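Local coordinates for BH1974 protein (Bacillus halodurans, PDB 3ON5) that is of unproven function but probably takes part, like other XdhC proteins, in maturation of a molybdenum-containing xanthine dehydrogenase, at residues E24-L29 and Q128-V133; A54-Q59 and G66-G71. All coordinates share one frame; numbering follows the deposited sequence.

Both contacts are buried, with no hydrogen bond across either, but their chemistry differs. Contact 1 sets helix 22-30 against helix 124-139 and is purely aliphatic, made of leucine and valine side chains. Contact 2, nested along the chain inside the loop that contact 1 closes, folds the loop after strand 64-65 back over strand 55-59, and adds backbone carbonyl oxygens and a selenomethionine. Their centres lie about 17 Å apart, yet they are joined through one element: helix 22-30, whose Leu26 and Leu29 face the partner helix of contact 1, turns Leu25 and Thr28 to strand 55-59, where Leu25 CD2 lies 3.5 Å from Met55 CB.

Contact 1 of 2, residues E24-L29 and Q128-V133; sequences ELLETL and QHLKRV
Leu130 is the first residue of 128-133 to meet helix segment 24-29, and it takes two leucines at once. Its CD2 meets Leu26 CD2 at 3.8 Å, the two side chains crossing at about a right angle, while its CD1 lies 3.6 Å from Leu29 CD1. With CG beside the backbone N (chi1 -65°), the isobutyl group sends one methyl to each partner, and its CB is also near both. One turn on, Val133 puts CG1, anti to its backbone N, 3.7 Å from Leu26 CD1. Leu26 thus spends one methyl on each residue, and an alanine here would probably leave Val133 and one methyl of Leu130 without their mate and open a gap between the helices. The segment axes approach to 9.1 Å and run obliquely, 132° apart in direction, joined by aliphatic packing over a small patch. Beyond it, Leu26 also touches Leu137, a turn farther along helix 124-139, and Leu130 and Val133 rest on Phe160 of strand 155-161. Helix 22-30 thus sits in a corner, with Leu25 and Thr28 on strands 55-59 and 64-65, and Leu26 and Leu29 on helix 124-139.

Contact 2 of 2, residues A54-Q59 and G66-G71; sequences AMMLFQ and GLLSGG
Met56, a selenomethionine, and Leu68 make the main side-chain packing between strand 55-59 and the loop segment 66-71. The selenium stands 3.6 Å from Leu68 CG, and Met56 CB is 3.8 Å from the same atom, so the leucine branch point lies against the chain of Met56, which it crosses obliquely. Met56 reaches it with CG anti to the backbone N (chi1 -174°) and the rest of the chain extended. Leu68 CD2 turns to Ala54, just before the strand, 4.0 Å from its CB.

Side chain also meets backbone. Leu68 CD2 packs 3.7 Å from Ala54 O, and at the other end Met56 CE lies 3.5 Å from Gly66 O. Bare of a side chain, Gly66 lets its CA come within 4.7 Å of Met56 CA. At its backbone angles (phi 104°, psi 177°) a CB would press on the carbonyl O of the preceding residue, which suits glycine.

Strand 55-59 lies between strands 36-46 and 64-65 in an antiparallel sheet, and the loop leads on to helix 73-87; Leu67 packs on Pro326 of the second subunit. With no hydrogen bond between the two segments, the contact rests on shape and dispersion, and the N-H groups of Leu68, Ser69 and Gly70 are instead met by Glu74 OE2, which holds that part of the loop backbone.

Contact 1 of 2, residues E24-L29 and Q128-V133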
ATOM      1  N   GLU A  24     -16.981 -18.409  -5.779  1.00 62.77           N
ATOM      2  CA  GLU A  24     -15.792 -17.556  -5.775  1.00 62.90           C
ATOM      3  C   GLU A  24     -14.871 -17.978  -4.604  1.00 64.73           C
ATOM      4  O   GLU A  24     -13.650 -17.950  -4.755  1.00 64.02           O
ATOM      5  CB  GLU A  24     -16.173 -16.048  -5.693  1.00 64.69           C
ATOM      6  CG  GLU A  24     -17.195 -15.534  -6.715  1.00 78.09           C
ATOM      7  CD  GLU A  24     -16.848 -15.563  -8.197  1.00109.88           C
ATOM      8  OE1 GLU A  24     -16.559 -16.658  -8.732  1.00109.08           O
ATOM      9  OE2 GLU A  24     -16.981 -14.501  -8.846  1.00110.47           O
ATOM     10  N   LEU A  25     -15.460 -18.409  -3.464  1.00 60.16           N
ATOM     11  CA  LEU A  25     -14.699 -18.873  -2.310  1.00 59.69           C
ATOM     12  C   LEU A  25     -14.028 -20.197  -2.630  1.00 61.92           C
ATOM     13  O   LEU A  25     -12.841 -20.356  -2.364  1.00 62.79           O
ATOM     14  CB  LEU A  25     -15.600 -19.011  -1.089  1.00 60.58           C
ATOM     15  CG  LEU A  25     -14.903 -18.859   0.278  1.00 66.45           C
ATOM     16  CD1 LEU A  25     -14.653 -17.373   0.629  1.00 66.50           C
ATOM     17  CD2 LEU A  25     -15.750 -19.452   1.358  1.00 70.13           C
ATOM     18  N   LEU A  26     -14.775 -21.131  -3.239  1.00 56.26           N
ATOM     19  CA  LEU A  26     -14.274 -22.428  -3.676  1.00 55.34           C
ATOM     20  C   LEU A  26     -13.272 -22.262  -4.819  1.00 62.67           C
ATOM     21  O   LEU A  26     -12.398 -23.113  -4.989  1.00 63.14           O
ATOM     22  CB  LEU A  26     -15.421 -23.357  -4.116  1.00 54.95           C
ATOM     23  CG  LEU A  26     -16.453 -23.803  -3.091  1.00 58.88           C
ATOM     24  CD1 LEU A  26     -17.447 -24.710  -3.732  1.00 59.74           C
ATOM     25  CD2 LEU A  26     -15.820 -24.557  -1.926  1.00 61.17           C
ATOM     26  N   GLU A  27     -13.403 -21.181  -5.611  1.00 62.21           N
ATOM     27  CA  GLU A  27     -12.496 -20.865  -6.712  1.00 64.26           C
ATOM     28  C   GLU A  27     -11.122 -20.555  -6.141  1.00 69.03           C
ATOM     29  O   GLU A  27     -10.135 -21.057  -6.668  1.00 69.91           O
ATOM     30  CB  GLU A  27     -13.030 -19.685  -7.558  1.00 65.98           C
ATOM     31  CG  GLU A  27     -12.317 -19.475  -8.891  1.00 80.99           C
ATOM     32  CD  GLU A  27     -12.932 -18.440  -9.822  1.00115.25           C
ATOM     33  OE1 GLU A  27     -14.176 -18.434  -9.978  1.00113.90           O
ATOM     34  OE2 GLU A  27     -12.156 -17.699 -10.470  1.00115.23           O
ATOM     35  N   THR A  28     -11.075 -19.772  -5.036  1.00 64.57           N
ATOM     36  CA  THR A  28      -9.886 -19.319  -4.305  1.00 64.81           C
ATOM     37  C   THR A  28      -9.031 -20.540  -3.836  1.00 72.18           C
ATOM     38  O   THR A  28      -7.798 -20.448  -3.869  1.00 73.37           O
ATOM     39  CB  THR A  28     -10.335 -18.433  -3.131  1.00 65.50           C
ATOM     40  OG1 THR A  28     -11.080 -17.336  -3.669  1.00 61.79           O
ATOM     41  CG2 THR A  28      -9.182 -17.888  -2.300  1.00 61.72           C
ATOM     42  N   LEU A  29      -9.659 -21.677  -3.482  1.00 69.37           N
ATOM     43  CA  LEU A  29      -8.946 -22.896  -3.070  1.00 70.48           C
ATOM     44  C   LEU A  29      -8.208 -23.575  -4.237  1.00 79.69           C
ATOM     45  O   LEU A  29      -7.165 -24.195  -4.017  1.00 80.28           O
ATOM     46  CB  LEU A  29      -9.922 -23.889  -2.462  1.00 70.34           C
ATOM     47  CG  LEU A  29     -10.550 -23.425  -1.171  1.00 74.63           C
ATOM     48  CD1 LEU A  29     -11.891 -24.026  -0.988  1.00 74.72           C
ATOM     49  CD2 LEU A  29      -9.642 -23.677  -0.002  1.00 79.73           C
ATOM     50  N   GLN A 128      -9.344 -31.556  -2.206  1.00 39.95           N
ATOM     51  CA  GLN A 128      -9.751 -32.382  -3.337  1.00 41.16           C
ATOM     52  C   GLN A 128     -11.288 -32.395  -3.466  1.00 45.30           C
ATOM     53  O   GLN A 128     -11.793 -32.188  -4.563  1.00 45.01           O
ATOM     54  CB  GLN A 128      -9.194 -33.794  -3.143  1.00 44.31           C
ATOM     55  CG  GLN A 128      -9.326 -34.736  -4.345  1.00 67.80           C
ATOM     56  CD  GLN A 128      -8.739 -36.112  -4.062  1.00 88.06           C
ATOM     57  OE1 GLN A 128      -8.875 -36.697  -2.955  1.00 82.73           O
ATOM     58  NE2 GLN A 128      -8.109 -36.668  -5.086  1.00 74.12           N
ATOM     59  N   HIS A 129     -12.021 -32.585  -2.345  1.00 42.43           N
ATOM     60  CA  HIS A 129     -13.485 -32.629  -2.339  1.00 41.98           C
ATOM     61  C   HIS A 129     -14.096 -31.289  -2.751  1.00 43.90           C
ATOM     62  O   HIS A 129     -15.031 -31.278  -3.549  1.00 43.94           O
ATOM     63  CB  HIS A 129     -14.034 -33.037  -0.975  1.00 42.95           C
ATOM     64  CG  HIS A 129     -13.617 -34.406  -0.535  1.00 47.89           C
ATOM     65  ND1 HIS A 129     -13.777 -35.515  -1.360  1.00 50.96           N
ATOM     66  CD2 HIS A 129     -13.152 -34.821   0.668  1.00 50.19           C
ATOM     67  CE1 HIS A 129     -13.342 -36.549  -0.659  1.00 51.69           C
ATOM     68  NE2 HIS A 129     -12.967 -36.184   0.570  1.00 51.77           N
ATOM     69  N   LEU A 130     -13.562 -30.172  -2.239  1.00 38.36           N
ATOM     70  CA  LEU A 130     -14.048 -28.831  -2.568  1.00 36.77           C
ATOM     71  C   LEU A 130     -13.747 -28.483  -4.047  1.00 45.15           C
ATOM     72  O   LEU A 130     -14.546 -27.792  -4.682  1.00 44.62           O
ATOM     73  CB  LEU A 130     -13.440 -27.795  -1.624  1.00 34.92           C
ATOM     74  CG  LEU A 130     -13.846 -27.920  -0.149  1.00 38.86           C
ATOM     75  CD1 LEU A 130     -13.035 -27.002   0.718  1.00 37.45           C
ATOM     76  CD2 LEU A 130     -15.348 -27.714   0.058  1.00 40.75           C
ATOM     77  N   LYS A 131     -12.636 -29.007  -4.612  1.00 45.01           N
ATOM     78  CA  LYS A 131     -12.298 -28.808  -6.024  1.00 44.93           C
ATOM     79  C   LYS A 131     -13.359 -29.515  -6.880  1.00 49.95           C
ATOM     80  O   LYS A 131     -13.754 -28.972  -7.903  1.00 51.23           O
ATOM     81  CB  LYS A 131     -10.871 -29.310  -6.328  1.00 47.80           C
ATOM     82  CG  LYS A 131     -10.336 -29.026  -7.738  1.00 65.31           C
ATOM     83  CD  LYS A 131     -10.573 -30.190  -8.715  1.00 79.16           C
ATOM     84  CE  LYS A 131      -9.968 -30.014 -10.094  1.00 87.43           C
ATOM     85  NZ  LYS A 131     -10.579 -28.891 -10.859  1.00 97.82           N
ATOM     86  N   ARG A 132     -13.855 -30.690  -6.427  1.00 45.36           N
ATOM     87  CA  ARG A 132     -14.894 -31.474  -7.094  1.00 44.96           C
ATOM     88  C   ARG A 132     -16.237 -30.741  -7.000  1.00 50.71           C
ATOM     89  O   ARG A 132     -16.990 -30.752  -7.971  1.00 51.33           O
ATOM     90  CB  ARG A 132     -14.990 -32.888  -6.499  1.00 42.58           C
ATOM     91  CG  ARG A 132     -15.781 -33.859  -7.368  1.00 56.09           C
ATOM     92  CD  ARG A 132     -15.639 -35.291  -6.907  1.00 72.76           C
ATOM     93  NE  ARG A 132     -16.363 -36.227  -7.774  1.00 86.83           N
ATOM     94  CZ  ARG A 132     -16.399 -37.547  -7.591  1.00108.57           C
ATOM     95  NH1 ARG A 132     -15.753 -38.102  -6.569  1.00 96.55           N
ATOM     96  NH2 ARG A 132     -17.083 -38.322  -8.426  1.00 96.48           N
ATOM     97  N   VAL A 133     -16.524 -30.070  -5.855  1.00 47.13           N
ATOM     98  CA  VAL A 133     -17.742 -29.280  -5.643  1.00 45.33           C
ATOM     99  C   VAL A 133     -17.768 -28.137  -6.675  1.00 50.92           C
ATOM    100  O   VAL A 133     -18.750 -27.994  -7.404  1.00 51.52           O
ATOM    101  CB  VAL A 133     -17.848 -28.755  -4.198  1.00 47.20           C
ATOM    102  CG1 VAL A 133     -19.127 -27.954  -3.999  1.00 46.97           C
ATOM    103  CG2 VAL A 133     -17.786 -29.898  -3.201  1.00 47.64           C
TER

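Contact 2 of 2, residues A54-Q59 and G66-G71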
ATOM      1  N   ALA A  54     -22.505 -18.714   6.612  1.00 56.36           N
ATOM      2  CA  ALA A  54     -21.492 -17.789   6.137  1.00 53.56           C
ATOM      3  C   ALA A  54     -20.115 -18.373   6.339  1.00 56.04           C
ATOM      4  O   ALA A  54     -19.836 -18.946   7.393  1.00 55.41           O
ATOM      5  CB  ALA A  54     -21.617 -16.469   6.855  1.00 54.29           C
HETATM    6  N   MSE A  55     -19.267 -18.250   5.317  1.00 52.30           N
HETATM    7  CA  MSE A  55     -17.918 -18.786   5.325  1.00 52.17           C
HETATM    8  C   MSE A  55     -16.871 -17.716   5.121  1.00 54.86           C
HETATM    9  O   MSE A  55     -17.130 -16.617   4.618  1.00 56.42           O
HETATM   10  CB  MSE A  55     -17.749 -19.849   4.252  1.00 55.23           C
HETATM   11  CG  MSE A  55     -18.507 -21.091   4.532  1.00 65.00           C
HETATM   12 SE   MSE A  55     -18.629 -22.101   2.918  0.75 75.18          SE
HETATM   13  CE  MSE A  55     -20.114 -23.321   3.556  1.00 73.41           C
HETATM   14  N   MSE A  56     -15.656 -18.092   5.470  1.00 48.77           N
HETATM   15  CA  MSE A  56     -14.473 -17.272   5.497  1.00 46.53           C
HETATM   16  C   MSE A  56     -13.225 -18.145   5.451  1.00 50.13           C
HETATM   17  O   MSE A  56     -13.204 -19.213   6.080  1.00 50.28           O
HETATM   18  CB  MSE A  56     -14.538 -16.471   6.799  1.00 48.33           C
HETATM   19  CG  MSE A  56     -13.482 -15.485   6.933  1.00 54.50           C
HETATM   20 SE   MSE A  56     -13.622 -14.688   8.663  0.75 61.98          SE
HETATM   21  CE  MSE A  56     -12.092 -13.471   8.254  1.00 58.49           C
ATOM     22  N   LEU A  57     -12.180 -17.689   4.750  1.00 44.85           N
ATOM     23  CA  LEU A  57     -10.939 -18.437   4.648  1.00 43.07           C
ATOM     24  C   LEU A  57      -9.806 -17.759   5.389  1.00 45.85           C
ATOM     25  O   LEU A  57      -9.521 -16.599   5.147  1.00 46.81           O
ATOM     26  CB  LEU A  57     -10.544 -18.620   3.182  1.00 42.46           C
ATOM     27  CG  LEU A  57     -11.356 -19.635   2.385  1.00 47.98           C
ATOM     28  CD1 LEU A  57     -11.086 -19.494   0.895  1.00 48.93           C
ATOM     29  CD2 LEU A  57     -11.068 -21.066   2.840  1.00 50.87           C
ATOM     30  N   PHE A  58      -9.152 -18.492   6.282  1.00 41.20           N
ATOM     31  CA  PHE A  58      -7.949 -18.052   6.982  1.00 40.81           C
ATOM     32  C   PHE A  58      -6.788 -18.694   6.295  1.00 47.67           C
ATOM     33  O   PHE A  58      -6.745 -19.915   6.151  1.00 48.03           O
ATOM     34  CB  PHE A  58      -7.983 -18.365   8.484  1.00 42.54           C
ATOM     35  CG  PHE A  58      -8.994 -17.528   9.230  1.00 43.22           C
ATOM     36  CD1 PHE A  58      -8.653 -16.268   9.716  1.00 43.88           C
ATOM     37  CD2 PHE A  58     -10.299 -17.983   9.414  1.00 44.88           C
ATOM     38  CE1 PHE A  58      -9.594 -15.467  10.342  1.00 44.44           C
ATOM     39  CE2 PHE A  58     -11.239 -17.186  10.058  1.00 47.69           C
ATOM     40  CZ  PHE A  58     -10.880 -15.923  10.505  1.00 45.45           C
ATOM     41  N   GLN A  59      -5.897 -17.859   5.780  1.00 46.05           N
ATOM     42  CA  GLN A  59      -4.758 -18.300   4.994  1.00 45.93           C
ATOM     43  C   GLN A  59      -3.460 -18.012   5.716  1.00 49.98           C
ATOM     44  O   GLN A  59      -3.402 -17.117   6.578  1.00 49.55           O
ATOM     45  CB  GLN A  59      -4.776 -17.597   3.627  1.00 46.82           C
ATOM     46  CG  GLN A  59      -6.092 -17.750   2.884  1.00 53.52           C
ATOM     47  CD  GLN A  59      -6.081 -17.069   1.557  1.00 75.83           C
ATOM     48  OE1 GLN A  59      -6.500 -17.642   0.553  1.00 70.63           O
ATOM     49  NE2 GLN A  59      -5.553 -15.857   1.507  1.00 76.33           N
ATOM     50  N   GLY A  66     -13.288 -13.205   2.864  1.00 57.81           N
ATOM     51  CA  GLY A  66     -14.610 -13.059   3.472  1.00 57.93           C
ATOM     52  C   GLY A  66     -14.521 -12.437   4.858  1.00 64.29           C
ATOM     53  O   GLY A  66     -13.418 -12.128   5.340  1.00 63.17           O
ATOM     54  N   LEU A  67     -15.691 -12.185   5.493  1.00 63.36           N
ATOM     55  CA  LEU A  67     -15.780 -11.709   6.889  1.00 64.34           C
ATOM     56  C   LEU A  67     -17.044 -12.297   7.512  1.00 71.82           C
ATOM     57  O   LEU A  67     -17.977 -12.685   6.792  1.00 71.18           O
ATOM     58  CB  LEU A  67     -15.709 -10.174   7.115  1.00 64.40           C
ATOM     59  CG  LEU A  67     -16.875  -9.293   6.670  1.00 68.51           C
ATOM     60  CD1 LEU A  67     -16.988  -8.049   7.533  1.00 69.19           C
ATOM     61  CD2 LEU A  67     -16.756  -8.940   5.223  1.00 69.94           C
ATOM     62  N   LEU A  68     -17.046 -12.389   8.852  1.00 71.65           N
ATOM     63  CA  LEU A  68     -18.140 -12.970   9.627  1.00 73.48           C
ATOM     64  C   LEU A  68     -18.722 -11.934  10.633  1.00 84.17           C
ATOM     65  O   LEU A  68     -19.924 -11.970  10.945  1.00 84.77           O
ATOM     66  CB  LEU A  68     -17.641 -14.243  10.361  1.00 72.67           C
ATOM     67  CG  LEU A  68     -17.029 -15.384   9.505  1.00 74.59           C
ATOM     68  CD1 LEU A  68     -16.559 -16.510  10.369  1.00 74.32           C
ATOM     69  CD2 LEU A  68     -18.011 -15.926   8.473  1.00 74.87           C
ATOM     70  N   SER A  69     -17.863 -11.017  11.124  1.00 84.91           N
ATOM     71  CA  SER A  69     -18.227  -9.956  12.061  1.00 87.69           C
ATOM     72  C   SER A  69     -17.738  -8.596  11.542  1.00 95.20           C
ATOM     73  O   SER A  69     -18.541  -7.669  11.413  1.00 97.19           O
ATOM     74  CB  SER A  69     -17.662 -10.238  13.455  1.00 92.27           C
ATOM     75  OG  SER A  69     -17.940  -9.211  14.399  1.00104.46           O
ATOM     76  N   GLY A  70     -16.443  -8.499  11.242  1.00 91.33           N
ATOM     77  CA  GLY A  70     -15.813  -7.263  10.801  1.00 91.45           C
ATOM     78  C   GLY A  70     -15.221  -6.487  11.962  1.00 97.05           C
ATOM     79  O   GLY A  70     -14.687  -5.386  11.765  1.00 98.30           O
ATOM     80  N   GLY A  71     -15.328  -7.068  13.164  1.00 92.35           N
ATOM     81  CA  GLY A  71     -14.795  -6.510  14.400  1.00 92.45           C
ATOM     82  C   GLY A  71     -13.431  -7.078  14.750  1.00 94.58           C
ATOM     83  O   GLY A  71     -12.589  -7.299  13.867  1.00 93.38           O
TER